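Local structure of putative membrane protein COG4129 (Clostridium difficile, 3KMI) at residues Ser109-Lys114 with Glu130-Leu135. The protein is a putative membrane protein that probably exports aromatic acids, this helical piece being its exporter-family C-terminal domain. Residues are numbered along the deposited sequence; the frame is centred on the assembly and turned at random.
Sequences SAFIHK and EELKRL
Glu-131 holds CG anti to the backbone N (chi1 -179°), as do Phe-111 and Lys-114, which sends the three side chains across the gap between two antiparallel helices. Lys-114 and Glu-131 are extended beyond CG and reach toward each other from the two helices. They meet in a salt bridge, with Lys-114 NZ 2.7 Å from Glu-131 OE1. The ammonium group meets this oxygen on its syn side, 24° out of the carboxylate plane. The other oxygen, Glu-131 OE2, lies 3.3 Å from CD1 of Phe-111. The Phe-111 and Glu-131 side chains pass in opposite senses, with ring and carboxylate planes 51° apart. CG of Glu-131 also touches the ring obliquely, 3.6 Å from Phe-111 CE1. Farther round the ring, Leu-132 crosses Phe-111 at about a right angle, its CD1 3.8 Å from Phe-111 CE2. The axes of segments 109-114 and 130-135 come no closer than 11.8 Å, so long side chains span the gap, with the ion pair at the more exposed border. Leu-128 also touches Phe-111 and Lys-114. The contact joins helices 103-117 and 124-140 as an antiparallel hairpin. Leu-132 also packs on Leu-161 of helix 148-176, while Ile-112 reaches Leu-25 and Ala-29 of helix 7-33.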
loop_
_atom_site.group_PDB
_atom_site.type_symbol
_atom_site.label_atom_id
_atom_site.label_comp_id
_atom_site.label_asym_id
_atom_site.label_seq_id
_atom_site.Cartn_x
_atom_site.Cartn_y
_atom_site.Cartn_z
ATOM N N SER A 109 6.153 13.673 11.103
ATOM C CA SER A 109 6.730 12.883 12.162
ATOM C C SER A 109 5.929 12.985 13.482
ATOM O O SER A 109 5.662 11.965 14.128
ATOM C CB SER A 109 8.159 13.330 12.397
ATOM O OG SER A 109 8.691 12.663 13.513
ATOM N N ALA A 110 5.517 14.200 13.849
ATOM C CA ALA A 110 4.687 14.397 15.041
ATOM C C ALA A 110 3.378 13.609 14.916
ATOM O O ALA A 110 2.933 12.963 15.866
ATOM C CB ALA A 110 4.406 15.901 15.260
ATOM N N PHE A 111 2.790 13.639 13.736
ATOM C CA PHE A 111 1.502 12.947 13.486
ATOM C C PHE A 111 1.652 11.409 13.607
ATOM O O PHE A 111 0.796 10.733 14.193
ATOM C CB PHE A 111 0.937 13.361 12.118
ATOM C CG PHE A 111 -0.397 12.718 11.773
ATOM C CD1 PHE A 111 -1.504 12.867 12.612
ATOM C CD2 PHE A 111 -0.547 12.010 10.585
ATOM C CE1 PHE A 111 -2.754 12.266 12.276
ATOM C CE2 PHE A 111 -1.775 11.416 10.239
ATOM C CZ PHE A 111 -2.874 11.536 11.102
ATOM N N ILE A 112 2.747 10.866 13.080
ATOM C CA ILE A 112 3.051 9.453 13.216
ATOM C C ILE A 112 3.301 9.048 14.689
ATOM O O ILE A 112 2.863 7.987 15.121
ATOM C CB ILE A 112 4.262 9.016 12.312
ATOM C CG1 ILE A 112 3.893 9.223 10.833
ATOM C CG2 ILE A 112 4.606 7.553 12.591
ATOM C CD1 ILE A 112 5.062 9.143 9.834
ATOM N N HIS A 113 4.024 9.871 15.436
ATOM C CA HIS A 113 4.141 9.661 16.900
ATOM C C HIS A 113 2.792 9.649 17.591
ATOM O O HIS A 113 2.541 8.824 18.475
ATOM C CB HIS A 113 5.009 10.730 17.576
ATOM C CG HIS A 113 6.482 10.474 17.471
ATOM N ND1 HIS A 113 7.354 11.367 16.889
ATOM C CD2 HIS A 113 7.246 9.438 17.898
ATOM C CE1 HIS A 113 8.583 10.880 16.930
ATOM N NE2 HIS A 113 8.545 9.706 17.530
ATOM N N LYS A 114 1.937 10.587 17.213
ATOM C CA LYS A 114 0.619 10.689 17.799
ATOM C C LYS A 114 -0.108 9.383 17.538
ATOM O O LYS A 114 -0.708 8.783 18.445
ATOM C CB LYS A 114 -0.148 11.888 17.229
ATOM C CG LYS A 114 -1.577 12.030 17.755
ATOM C CD LYS A 114 -2.237 13.235 17.126
ATOM C CE LYS A 114 -3.606 13.560 17.714
ATOM N NZ LYS A 114 -4.097 14.822 17.070
ATOM N N GLU A 130 -9.418 12.438 9.595
ATOM C CA GLU A 130 -9.663 13.876 9.346
ATOM C C GLU A 130 -8.358 14.682 9.402
ATOM O O GLU A 130 -8.094 15.525 8.532
ATOM C CB GLU A 130 -10.645 14.473 10.366
ATOM C CG GLU A 130 -12.088 13.999 10.267
ATOM C CD GLU A 130 -12.883 14.304 11.534
ATOM O OE1 GLU A 130 -13.319 13.344 12.214
ATOM O OE2 GLU A 130 -13.048 15.502 11.871
ATOM N N GLU A 131 -7.546 14.411 10.429
ATOM C CA GLU A 131 -6.276 15.137 10.628
ATOM C C GLU A 131 -5.352 14.872 9.457
ATOM O O GLU A 131 -4.703 15.793 8.944
ATOM C CB GLU A 131 -5.600 14.760 11.953
ATOM C CG GLU A 131 -4.272 15.491 12.234
ATOM C CD GLU A 131 -3.691 15.202 13.654
ATOM O OE1 GLU A 131 -4.345 14.488 14.449
ATOM O OE2 GLU A 131 -2.574 15.706 13.968
ATOM N N LEU A 132 -5.306 13.617 9.023
ATOM C CA LEU A 132 -4.540 13.248 7.826
ATOM C C LEU A 132 -5.013 14.006 6.573
ATOM O O LEU A 132 -4.181 14.501 5.783
ATOM C CB LEU A 132 -4.573 11.717 7.596
ATOM C CG LEU A 132 -3.766 11.176 6.431
ATOM C CD1 LEU A 132 -2.332 11.706 6.498
ATOM C CD2 LEU A 132 -3.734 9.640 6.520
ATOM N N LYS A 133 -6.330 14.076 6.384
ATOM C CA LYS A 133 -6.850 14.791 5.234
ATOM C C LYS A 133 -6.429 16.271 5.315
ATOM O O LYS A 133 -6.060 16.882 4.308
ATOM C CB LYS A 133 -8.373 14.634 5.138
ATOM C CG LYS A 133 -8.955 15.195 3.839
ATOM C CD LYS A 133 -10.467 15.290 3.889
ATOM C CE LYS A 133 -11.010 16.194 2.751
ATOM N NZ LYS A 133 -10.309 15.839 1.481
ATOM N N ARG A 134 -6.457 16.833 6.525
ATOM C CA ARG A 134 -6.003 18.198 6.724
ATOM C C ARG A 134 -4.519 18.402 6.363
ATOM O O ARG A 134 -4.153 19.430 5.766
ATOM C CB ARG A 134 -6.336 18.679 8.142
ATOM C CG ARG A 134 -7.837 18.944 8.357
ATOM C CD ARG A 134 -8.074 19.897 9.569
ATOM N NE ARG A 134 -7.407 19.365 10.762
ATOM C CZ ARG A 134 -7.947 18.481 11.605
ATOM N NH1 ARG A 134 -9.189 18.043 11.418
ATOM N NH2 ARG A 134 -7.253 18.050 12.651
ATOM N N LEU A 135 -3.676 17.415 6.675
ATOM C CA LEU A 135 -2.258 17.494 6.346
ATOM C C LEU A 135 -2.011 17.352 4.832
ATOM O O LEU A 135 -1.104 17.980 4.298
ATOM C CB LEU A 135 -1.461 16.431 7.113
ATOM C CG LEU A 135 0.072 16.460 6.961
ATOM C CD1 LEU A 135 0.674 17.777 7.391
ATOM C CD2 LEU A 135 0.727 15.324 7.755
#